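Long-range contacts in titin (Homo sapiens, PDB 6H4L), which serves as a giant structural protein of the muscle sarcomere, represented here by one immunoglobulin-like domain of its M-band segment: residues A[34-39]-A[84-89]; A[9-14]-A[28-33]; A[40-45]-A[64-69]. All coordinates share one frame; numbering follows the deposited sequence. Where two conformers were deposited one is given.

Contact 1: A[34-39]-A[84-89]; sequences SKPTAE and TNYKGE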
loop_
_atom_site.group_PDB
_atom_site.type_symbol
_atom_site.label_atom_id
_atom_site.label_comp_id
_atom_site.label_asym_id
_atom_site.label_seq_id
_atom_site.Cartn_x
_atom_site.Cartn_y
_atom_site.Cartn_z
ATOM N N SER A 34 -7.586 9.446 -8.744
ATOM C CA SER A 34 -8.734 8.599 -9.081
ATOM C C SER A 34 -10.021 9.393 -8.940
ATOM O O SER A 34 -10.202 10.108 -7.965
ATOM C CB SER A 34 -8.760 7.374 -8.141
ATOM O OG SER A 34 -9.825 6.494 -8.429
ATOM N N LYS A 35 -10.905 9.300 -9.930
ATOM C CA LYS A 35 -12.218 9.929 -9.825
ATOM C C LYS A 35 -13.266 9.040 -10.492
ATOM O O LYS A 35 -13.209 8.816 -11.687
ATOM C CB LYS A 35 -12.212 11.313 -10.492
ATOM C CG LYS A 35 -13.512 12.063 -10.319
ATOM C CD LYS A 35 -13.510 13.373 -11.112
ATOM C CE LYS A 35 -14.829 14.104 -10.945
ATOM N NZ LYS A 35 -14.807 15.437 -11.618
ATOM N N PRO A 36 -14.231 8.516 -9.718
ATOM C CA PRO A 36 -14.385 8.684 -8.271
ATOM C C PRO A 36 -13.261 8.044 -7.464
ATOM O O PRO A 36 -12.422 7.316 -8.000
ATOM C CB PRO A 36 -15.702 7.958 -7.966
ATOM C CG PRO A 36 -15.922 7.038 -9.104
ATOM C CD PRO A 36 -15.309 7.697 -10.298
ATOM N N THR A 37 -13.242 8.345 -6.173
ATOM C CA THR A 37 -12.192 7.858 -5.292
ATOM C C THR A 37 -12.100 6.338 -5.316
ATOM O O THR A 37 -13.113 5.639 -5.304
ATOM C CB THR A 37 -12.406 8.348 -3.864
ATOM O OG1 THR A 37 -13.778 8.154 -3.491
ATOM C CG2 THR A 37 -12.076 9.823 -3.778
ATOM N N ALA A 38 -10.864 5.855 -5.350
ATOM C CA ALA A 38 -10.554 4.444 -5.500
ATOM C C ALA A 38 -10.871 3.665 -4.237
ATOM O O ALA A 38 -10.695 4.162 -3.125
ATOM C CB ALA A 38 -9.075 4.271 -5.836
ATOM N N GLU A 39 -11.338 2.443 -4.439
ATOM C CA GLU A 39 -11.355 1.436 -3.381
ATOM C C GLU A 39 -9.953 0.854 -3.363
ATOM O O GLU A 39 -9.399 0.539 -4.424
ATOM C CB GLU A 39 -12.356 0.333 -3.706
ATOM C CG GLU A 39 -13.806 0.774 -3.717
ATOM C CD GLU A 39 -14.320 1.160 -2.342
ATOM O OE1 GLU A 39 -13.891 0.540 -1.345
ATOM O OE2 GLU A 39 -15.146 2.094 -2.260
ATOM N N THR A 84 -9.009 0.621 -7.286
ATOM C CA THR A 84 -10.044 0.317 -8.275
ATOM C C THR A 84 -11.188 1.320 -8.230
ATOM O O THR A 84 -11.619 1.753 -7.170
ATOM C CB THR A 84 -10.629 -1.095 -8.030
ATOM O OG1 THR A 84 -9.570 -2.064 -8.049
ATOM C CG2 THR A 84 -11.656 -1.463 -9.103
ATOM N N ASN A 85 -11.678 1.694 -9.401
ATOM C CA ASN A 85 -12.993 2.310 -9.498
ATOM C C ASN A 85 -13.686 1.770 -10.749
ATOM O O ASN A 85 -13.149 0.889 -11.427
ATOM C CB ASN A 85 -12.935 3.853 -9.428
ATOM C CG ASN A 85 -12.327 4.495 -10.670
ATOM O OD1 ASN A 85 -12.111 3.838 -11.685
ATOM N ND2 ASN A 85 -12.063 5.805 -10.590
ATOM N N TYR A 86 -14.881 2.258 -11.052
ATOM C CA TYR A 86 -15.630 1.674 -12.160
ATOM C C TYR A 86 -14.942 1.864 -13.513
ATOM O O TYR A 86 -15.227 1.143 -14.464
ATOM C CB TYR A 86 -17.069 2.187 -12.179
ATOM C CG TYR A 86 -17.259 3.554 -12.803
ATOM C CD1 TYR A 86 -17.599 3.675 -14.144
ATOM C CD2 TYR A 86 -17.145 4.714 -12.044
ATOM C CE1 TYR A 86 -17.798 4.914 -14.725
ATOM C CE2 TYR A 86 -17.357 5.974 -12.619
ATOM C CZ TYR A 86 -17.681 6.058 -13.961
ATOM O OH TYR A 86 -17.889 7.290 -14.555
ATOM N N LYS A 87 -14.025 2.827 -13.579
ATOM C CA LYS A 87 -13.292 3.130 -14.802
ATOM C C LYS A 87 -12.070 2.253 -15.054
ATOM O O LYS A 87 -11.624 2.138 -16.198
ATOM C CB LYS A 87 -12.847 4.594 -14.803
ATOM C CG LYS A 87 -13.941 5.567 -15.133
ATOM C CD LYS A 87 -14.354 5.385 -16.589
ATOM C CE LYS A 87 -15.074 6.584 -17.130
ATOM N NZ LYS A 87 -15.334 6.384 -18.578
ATOM N N GLY A 88 -11.502 1.669 -13.997
ATOM C CA GLY A 88 -10.320 0.843 -14.157
ATOM C C GLY A 88 -9.590 0.554 -12.868
ATOM O O GLY A 88 -10.141 0.719 -11.786
ATOM N N GLU A 89 -8.344 0.129 -12.998
ATOM C CA GLU A 89 -7.564 -0.230 -11.824
ATOM C C GLU A 89 -6.095 0.088 -12.034
ATOM O O GLU A 89 -5.610 0.129 -13.163
ATOM C CB GLU A 89 -7.751 -1.715 -11.505
ATOM C CG GLU A 89 -7.093 -2.666 -12.476
ATOM C CD GLU A 89 -7.059 -4.098 -11.954
ATOM O OE1 GLU A 89 -7.623 -4.358 -10.868
ATOM O OE2 GLU A 89 -6.456 -4.960 -12.627
HETATM O O HOH W 1 -8.991 -2.556 -5.208
#

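Contact 2: A[9-14]-A[28-33]; sequences PRITLR and FILNVQ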
loop_
_atom_site.group_PDB
_atom_site.type_symbol
_atom_site.label_atom_id
_atom_site.label_comp_id
_atom_site.label_asym_id
_atom_site.label_seq_id
_atom_site.Cartn_x
_atom_site.Cartn_y
_atom_site.Cartn_z
ATOM N N PRO A 9 -8.005 4.911 -11.939
ATOM C CA PRO A 9 -6.922 5.305 -11.042
ATOM C C PRO A 9 -5.575 5.304 -11.769
ATOM O O PRO A 9 -5.317 4.424 -12.602
ATOM C CB PRO A 9 -6.939 4.188 -9.992
ATOM C CG PRO A 9 -8.349 3.669 -10.009
ATOM C CD PRO A 9 -8.737 3.721 -11.463
ATOM N N ARG A 10 -4.731 6.278 -11.452
ATOM C CA ARG A 10 -3.368 6.315 -11.960
ATOM C C ARG A 10 -2.438 6.626 -10.791
ATOM O O ARG A 10 -2.696 7.529 -9.988
ATOM C CB ARG A 10 -3.216 7.347 -13.076
ATOM C CG ARG A 10 -3.742 8.699 -12.722
ATOM C CD ARG A 10 -3.973 9.563 -13.976
ATOM N NE ARG A 10 -4.439 10.884 -13.578
ATOM C CZ ARG A 10 -5.425 11.551 -14.162
ATOM N NH1 ARG A 10 -6.062 11.036 -15.207
ATOM N NH2 ARG A 10 -5.764 12.743 -13.694
ATOM N N ILE A 11 -1.370 5.854 -10.684
ATOM C CA ILE A 11 -0.448 6.021 -9.574
ATOM C C ILE A 11 0.664 6.950 -10.018
ATOM O O ILE A 11 1.363 6.672 -10.994
ATOM C CB ILE A 11 0.085 4.662 -9.110
ATOM C CG1 ILE A 11 -1.085 3.824 -8.571
ATOM C CG2 ILE A 11 1.201 4.842 -8.052
ATOM C CD1 ILE A 11 -0.751 2.388 -8.237
ATOM N N THR A 12 0.796 8.071 -9.313
ATOM C CA THR A 12 1.771 9.097 -9.677
ATOM C C THR A 12 3.040 9.097 -8.817
ATOM O O THR A 12 4.044 9.710 -9.191
ATOM C CB THR A 12 1.154 10.505 -9.631
ATOM O OG1 THR A 12 0.798 10.824 -8.280
ATOM C CG2 THR A 12 -0.073 10.595 -10.542
ATOM N N LEU A 13 2.982 8.449 -7.657
ATOM C CA LEU A 13 4.158 8.260 -6.811
ATOM C C LEU A 13 4.123 6.820 -6.340
ATOM O O LEU A 13 3.143 6.389 -5.719
ATOM C CB LEU A 13 4.143 9.174 -5.581
ATOM C CG LEU A 13 5.263 8.821 -4.588
ATOM C CD1 LEU A 13 6.609 9.244 -5.153
ATOM C CD2 LEU A 13 5.018 9.437 -3.225
ATOM N N ARG A 14 5.175 6.077 -6.652
ATOM C CA ARG A 14 5.170 4.649 -6.373
ATOM C C ARG A 14 5.895 4.324 -5.074
ATOM O O ARG A 14 6.772 5.067 -4.636
ATOM C CB ARG A 14 5.789 3.879 -7.540
ATOM C CG ARG A 14 4.964 4.010 -8.829
ATOM C CD ARG A 14 5.168 2.855 -9.803
ATOM N NE ARG A 14 4.178 2.896 -10.885
ATOM C CZ ARG A 14 3.081 2.142 -10.933
ATOM N NH1 ARG A 14 2.830 1.264 -9.972
ATOM N NH2 ARG A 14 2.238 2.254 -11.954
ATOM N N PHE A 28 4.825 2.140 3.926
ATOM C CA PHE A 28 4.859 2.292 2.474
ATOM C C PHE A 28 3.876 3.396 2.125
ATOM O O PHE A 28 2.797 3.477 2.699
ATOM C CB PHE A 28 4.437 1.004 1.773
ATOM C CG PHE A 28 5.479 -0.099 1.824
ATOM C CD1 PHE A 28 6.533 -0.109 0.926
ATOM C CD2 PHE A 28 5.378 -1.129 2.741
ATOM C CE1 PHE A 28 7.483 -1.118 0.952
ATOM C CE2 PHE A 28 6.335 -2.145 2.781
ATOM C CZ PHE A 28 7.384 -2.136 1.883
ATOM N N ILE A 29 4.238 4.238 1.173
ATOM C CA ILE A 29 3.372 5.359 0.806
ATOM C C ILE A 29 3.318 5.448 -0.709
ATOM O O ILE A 29 4.337 5.308 -1.373
ATOM C CB ILE A 29 3.895 6.686 1.388
ATOM C CG1 ILE A 29 3.925 6.627 2.918
ATOM C CG2 ILE A 29 3.008 7.849 0.949
ATOM C CD1 ILE A 29 4.723 7.752 3.570
ATOM N N LEU A 30 2.124 5.658 -1.252
ATOM C CA LEU A 30 2.006 5.927 -2.685
ATOM C C LEU A 30 0.945 6.986 -2.893
ATOM O O LEU A 30 0.222 7.348 -1.975
ATOM C CB LEU A 30 1.694 4.667 -3.489
ATOM C CG LEU A 30 0.365 3.947 -3.306
ATOM C CD1 LEU A 30 0.020 3.122 -4.530
ATOM C CD2 LEU A 30 0.466 3.007 -2.090
ATOM N N ASN A 31 0.887 7.543 -4.099
ATOM C CA ASN A 31 -0.137 8.521 -4.392
ATOM C C ASN A 31 -0.907 8.105 -5.629
ATOM O O ASN A 31 -0.299 7.759 -6.642
ATOM C CB ASN A 31 0.495 9.880 -4.665
ATOM C CG ASN A 31 -0.534 10.972 -4.786
ATOM O OD1 ASN A 31 -1.066 11.460 -3.794
ATOM N ND2 ASN A 31 -0.825 11.360 -6.015
ATOM N N VAL A 32 -2.232 8.104 -5.517
ATOM C CA VAL A 32 -3.099 7.720 -6.639
ATOM C C VAL A 32 -4.022 8.886 -6.974
ATOM O O VAL A 32 -4.498 9.600 -6.084
ATOM C CB VAL A 32 -3.917 6.439 -6.305
ATOM C CG1 VAL A 32 -4.878 6.696 -5.146
ATOM C CG2 VAL A 32 -4.651 5.900 -7.548
ATOM N N GLN A 33 -4.259 9.089 -8.277
ATOM C CA GLN A 33 -5.240 10.044 -8.756
ATOM C C GLN A 33 -6.399 9.224 -9.291
ATOM O O GLN A 33 -6.209 8.365 -10.153
ATOM C CB GLN A 33 -4.648 10.893 -9.881
ATOM C CG GLN A 33 -3.480 11.778 -9.426
ATOM C CD GLN A 33 -2.851 12.566 -10.570
ATOM O OE1 GLN A 33 -3.035 12.239 -11.747
ATOM N NE2 GLN A 33 -2.094 13.612 -10.223
HETATM O O HOH W 2 6.994 5.957 -1.926
#

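Contact 3: A[40-45]-A[64-69]; sequences VKWYHN and LTLEIL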
loop_
_atom_site.group_PDB
_atom_site.type_symbol
_atom_site.label_atom_id
_atom_site.label_comp_id
_atom_site.label_asym_id
_atom_site.label_seq_id
_atom_site.Cartn_x
_atom_site.Cartn_y
_atom_site.Cartn_z
ATOM N N VAL A 40 -9.368 0.726 -2.175
ATOM C CA VAL A 40 -7.986 0.282 -2.070
ATOM C C VAL A 40 -7.931 -1.023 -1.287
ATOM O O VAL A 40 -8.568 -1.156 -0.230
ATOM C CB VAL A 40 -7.113 1.354 -1.370
ATOM C CG1 VAL A 40 -5.676 0.907 -1.300
ATOM C CG2 VAL A 40 -7.205 2.686 -2.147
ATOM N N LYS A 41 -7.203 -1.993 -1.832
ATOM C CA LYS A 41 -6.910 -3.222 -1.094
ATOM C C LYS A 41 -5.405 -3.415 -1.005
ATOM O O LYS A 41 -4.678 -3.078 -1.937
ATOM C CB LYS A 41 -7.560 -4.433 -1.770
ATOM C CG LYS A 41 -9.076 -4.391 -1.751
ATOM C CD LYS A 41 -9.654 -5.674 -2.333
ATOM C CE LYS A 41 -11.176 -5.646 -2.338
ATOM N NZ LYS A 41 -11.714 -5.440 -0.968
ATOM N N TRP A 42 -4.944 -3.968 0.120
ATOM C CA TRP A 42 -3.523 -4.186 0.325
ATOM C C TRP A 42 -3.249 -5.666 0.479
ATOM O O TRP A 42 -4.067 -6.381 1.043
ATOM C CB TRP A 42 -3.068 -3.473 1.595
ATOM C CG TRP A 42 -2.906 -1.974 1.449
ATOM C CD1 TRP A 42 -3.830 -1.016 1.737
ATOM C CD2 TRP A 42 -1.722 -1.288 1.033
ATOM N NE1 TRP A 42 -3.299 0.242 1.501
ATOM C CE2 TRP A 42 -2.005 0.095 1.069
ATOM C CE3 TRP A 42 -0.449 -1.705 0.629
ATOM C CZ2 TRP A 42 -1.044 1.059 0.736
ATOM C CZ3 TRP A 42 0.489 -0.754 0.293
ATOM C CH2 TRP A 42 0.183 0.610 0.332
ATOM N N TYR A 43 -2.101 -6.107 -0.024
ATOM C CA TYR A 43 -1.727 -7.521 0.015
ATOM C C TYR A 43 -0.297 -7.689 0.493
ATOM O O TYR A 43 0.559 -6.843 0.241
ATOM C CB TYR A 43 -1.861 -8.139 -1.385
ATOM C CG TYR A 43 -3.247 -8.049 -1.959
ATOM C CD1 TYR A 43 -4.115 -9.132 -1.913
ATOM C CD2 TYR A 43 -3.692 -6.872 -2.559
ATOM C CE1 TYR A 43 -5.396 -9.044 -2.436
ATOM C CE2 TYR A 43 -4.970 -6.779 -3.081
ATOM C CZ TYR A 43 -5.811 -7.865 -3.021
ATOM O OH TYR A 43 -7.084 -7.773 -3.542
ATOM N N HIS A 44 -0.048 -8.788 1.208
ATOM C CA HIS A 44 1.304 -9.185 1.582
ATOM C C HIS A 44 1.572 -10.571 0.995
ATOM O O HIS A 44 0.853 -11.531 1.286
ATOM C CB HIS A 44 1.451 -9.215 3.105
ATOM C CG HIS A 44 2.795 -9.686 3.582
ATOM N ND1 HIS A 44 2.965 -10.354 4.776
ATOM C CD2 HIS A 44 4.031 -9.573 3.037
ATOM C CE1 HIS A 44 4.246 -10.638 4.943
ATOM N NE2 HIS A 44 4.913 -10.184 3.899
ATOM N N ASN A 45 2.589 -10.665 0.143
ATOM C CA ASN A 45 2.825 -11.880 -0.634
ATOM C C ASN A 45 1.547 -12.510 -1.212
ATOM O O ASN A 45 1.348 -13.723 -1.142
ATOM C CB ASN A 45 3.607 -12.904 0.196
ATOM C CG ASN A 45 4.992 -12.411 0.569
ATOM O OD1 ASN A 45 5.650 -11.724 -0.212
ATOM N ND2 ASN A 45 5.441 -12.759 1.767
ATOM N N LEU A 64 -1.904 7.220 -0.089
ATOM C CA LEU A 64 -2.190 5.911 0.499
ATOM C C LEU A 64 -1.006 5.532 1.365
ATOM O O LEU A 64 0.123 5.595 0.893
ATOM C CB LEU A 64 -2.340 4.859 -0.596
ATOM C CG LEU A 64 -3.286 5.255 -1.730
ATOM C CD1 LEU A 64 -3.393 4.066 -2.673
ATOM C CD2 LEU A 64 -4.637 5.644 -1.166
ATOM N N THR A 65 -1.253 5.137 2.615
ATOM C CA THR A 65 -0.158 4.747 3.512
ATOM C C THR A 65 -0.494 3.401 4.125
ATOM O O THR A 65 -1.626 3.190 4.578
ATOM C CB THR A 65 0.057 5.782 4.645
ATOM O OG1 THR A 65 0.254 7.091 4.071
ATOM C CG2 THR A 65 1.271 5.424 5.514
ATOM N N LEU A 66 0.482 2.493 4.106
ATOM C CA LEU A 66 0.393 1.232 4.843
ATOM C C LEU A 66 1.415 1.317 5.950
ATOM O O LEU A 66 2.571 1.632 5.700
ATOM C CB LEU A 66 0.724 0.037 3.947
ATOM C CG LEU A 66 0.856 -1.313 4.688
ATOM C CD1 LEU A 66 -0.491 -1.710 5.261
ATOM C CD2 LEU A 66 1.382 -2.413 3.752
ATOM N N GLU A 67 0.993 1.024 7.165
ATOM C CA GLU A 67 1.914 1.061 8.277
ATOM C C GLU A 67 1.981 -0.336 8.883
ATOM O O GLU A 67 0.947 -0.946 9.140
ATOM C CB GLU A 67 1.432 2.080 9.294
ATOM C CG GLU A 67 2.267 2.139 10.555
ATOM C CD GLU A 67 1.739 3.193 11.499
ATOM O OE1 GLU A 67 0.652 2.980 12.077
ATOM O OE2 GLU A 67 2.389 4.248 11.628
ATOM N N ILE A 68 3.195 -0.843 9.047
ATOM C CA ILE A 68 3.412 -2.151 9.673
ATOM C C ILE A 68 4.217 -1.910 10.936
ATOM O O ILE A 68 5.297 -1.315 10.880
ATOM C CB ILE A 68 4.192 -3.097 8.739
ATOM C CG1 ILE A 68 3.495 -3.210 7.378
ATOM C CG2 ILE A 68 4.367 -4.481 9.391
ATOM C CD1 ILE A 68 4.442 -3.095 6.203
ATOM N N LEU A 69 3.689 -2.350 12.077
ATOM C CA LEU A 69 4.316 -2.082 13.358
ATOM C C LEU A 69 5.144 -3.278 13.803
ATOM O O LEU A 69 4.814 -4.413 13.470
ATOM C CB LEU A 69 3.252 -1.809 14.418
ATOM C CG LEU A 69 2.312 -0.626 14.199
ATOM C CD1 LEU A 69 1.485 -0.417 15.460
ATOM C CD2 LEU A 69 3.109 0.617 13.867
#

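Contact 1: A[34-39]-A[84-89]
Glu39 and Thr84 close one end of an immunoglobulin I-set sandwich, where the loop joining strands 26-35 and 39-44 meets the end of strand 77-85 and the hairpin turn after it. The backbone bonds come first. Glu39 and Thr84 form an antiparallel hydrogen-bonded pair, with Glu39 N giving to Thr84 O at 2.8 Å and Thr84 N giving back to Glu39 O at 2.9 Å. A water bridges the same pair, donating to Glu39 O and bonded to Thr84 OG1.

Side-chain polar bonds converge on a single carbonyl. Asn85 ND2 donates to Pro36 O at 3.0 Å, nearly straight (174°); its N-H meets a lone pair of Pro36 O in the carbonyl plane, and that oxygen lies in the amide plane of Asn85. Ser34 OG gives a second bond to Pro36 O at 2.8 Å, its chi1 of -179° carrying OG toward this carbonyl two residues on. The peptide before Pro36 is cis, which suits so sharp a bend. Asn85 ND2 also reaches His7 O, so the short amide ties strand 7-11 to this loop.

Apolar packing is slight. Pro36 CD rests 3.5 Å from Tyr86 CE2, the two side chains crossing at about a right angle, while Tyr86 OH bonds Asp6.

The other end of the Asn85 amide organises its own type I turn, which runs to Gly88, where the backbone angles would drive a CB into Lys87 O. With CG set between N and C (chi1 71°), the carboxamide folds back into an Asx turn, and OD1 accepts from Lys87 N at 2.9 Å.

Contact 2: A[9-14]-A[28-33]
Asn31 is opposed by two residues, Thr12 and Leu13, a classic beta bulge where the first edge strand of the immunoglobulin sandwich, 7-11, runs antiparallel to strand 26-35. Asn31 serves both: its O accepts from Thr12 N at 2.9 Å and its N donates to Leu13 O at 3.0 Å. With CG anti to the backbone N (chi1 -172°), its amide is carried out to the threonine; ND2 supplies the N-H and Thr12 OG1 accepts it at 2.8 Å, close to the amide plane.

Before the bulge the pairing is regular, and Arg10 and Gln33 exchange backbone bonds. Above them Arg10 NE gives a straight bond to Gln33 OE1 (2.7 Å, 168°), which lies at the guanidinium edge although the two flat groups are turned 75° apart. Thr12 CG2 presses on this amide, 3.4 Å from Gln33 CD.

On the inner face Ile11 CD1 meets Leu30 CD1 at 3.9 Å, and Pro9 CB meets Val32 CG2. Behind them Leu30 packs on Ala81, Pro9 and Val32 on Cys83, and Ile11 on Ala90. Arg14 turns away to a salt bridge with Asp92 and a bond to Ser91 O. Past the bulge the direct pairing ends, and one water donates to both Arg14 O (2.9 Å) and Ile29 O (2.8 Å).

Contact 3: A[40-45]-A[64-69]
Leu64 meets Val40 across the interior of the immunoglobulin sandwich, one residue from each of its two sheets. Strand segments 40-44 and 64-68 lie 9.7 Å apart at their axes, with directions 35° apart. No hydrogen bond links them; the contact is made almost wholly by side chains. Leu64 reaches toward Val40 tip to tip, CD2 coming 4.0 Å from Val40 CG2. Its CG lies anti to the carbonyl carbon, and the chain then runs out extended across the space between sheets. Closer to its backbone, Leu64 CB touches the far end of the indole, 4.2 Å from Trp42 CZ2.

Thr65 turns its side chain away, as strand alternation requires, toward Arg27 and Thr58 on the outer face. Its carbonyl carbon still borders the ring, also near Trp42 CZ2.

Leu66 points inward again and makes the main contact. Its CB sits over the six-membered ring of Trp42, 3.6 Å from the centroid and only 7° off the normal, a CH-pi contact. With CG anti to the backbone N (chi1 172°), CD2 passes on along the same ring to lie 3.7 Å from Trp42 CE3. The two side chains run antiparallel alongside one another, leucine from one sheet and indole from the other, and the large flat indole offers the breadth to receive both CB and CD2 of Leu66.

Trp42, on strand 39-44, is the core tryptophan familiar in this fold. Its ring touches Leu30 of strand 26-35 in the facing sheet and Ala81 of the adjacent strand 77-85, two residues that probably stand where many immunoglobulin domains carry their disulfide; Tyr57 of strand 55-60 also meets its ring.

Overall arrangement
All three contacts belong to one I-set domain. Contact 2 closes first along the chain; contact 1 follows, with contact 3 nested inside the loop it closes. Contact 2 pairs strands within one sheet, contact 1 pairs Glu39 with Thr84 in the other and joins both sheets at one end, and contact 3 packs sheet on sheet. Contacts 1 and 2, centres about 12 Å apart, share strand 26-35 and meet at Pro9. Contact 3, about 13 Å from contact 2, is bonded to it between strands 26-35 and 63-68. Contacts 1 and 3, about 18 Å apart, adjoin in sequence, and strands 39-44 and 77-85 are sheet neighbours. The three are thus edge pairing, end closure and core packing of one sandwich.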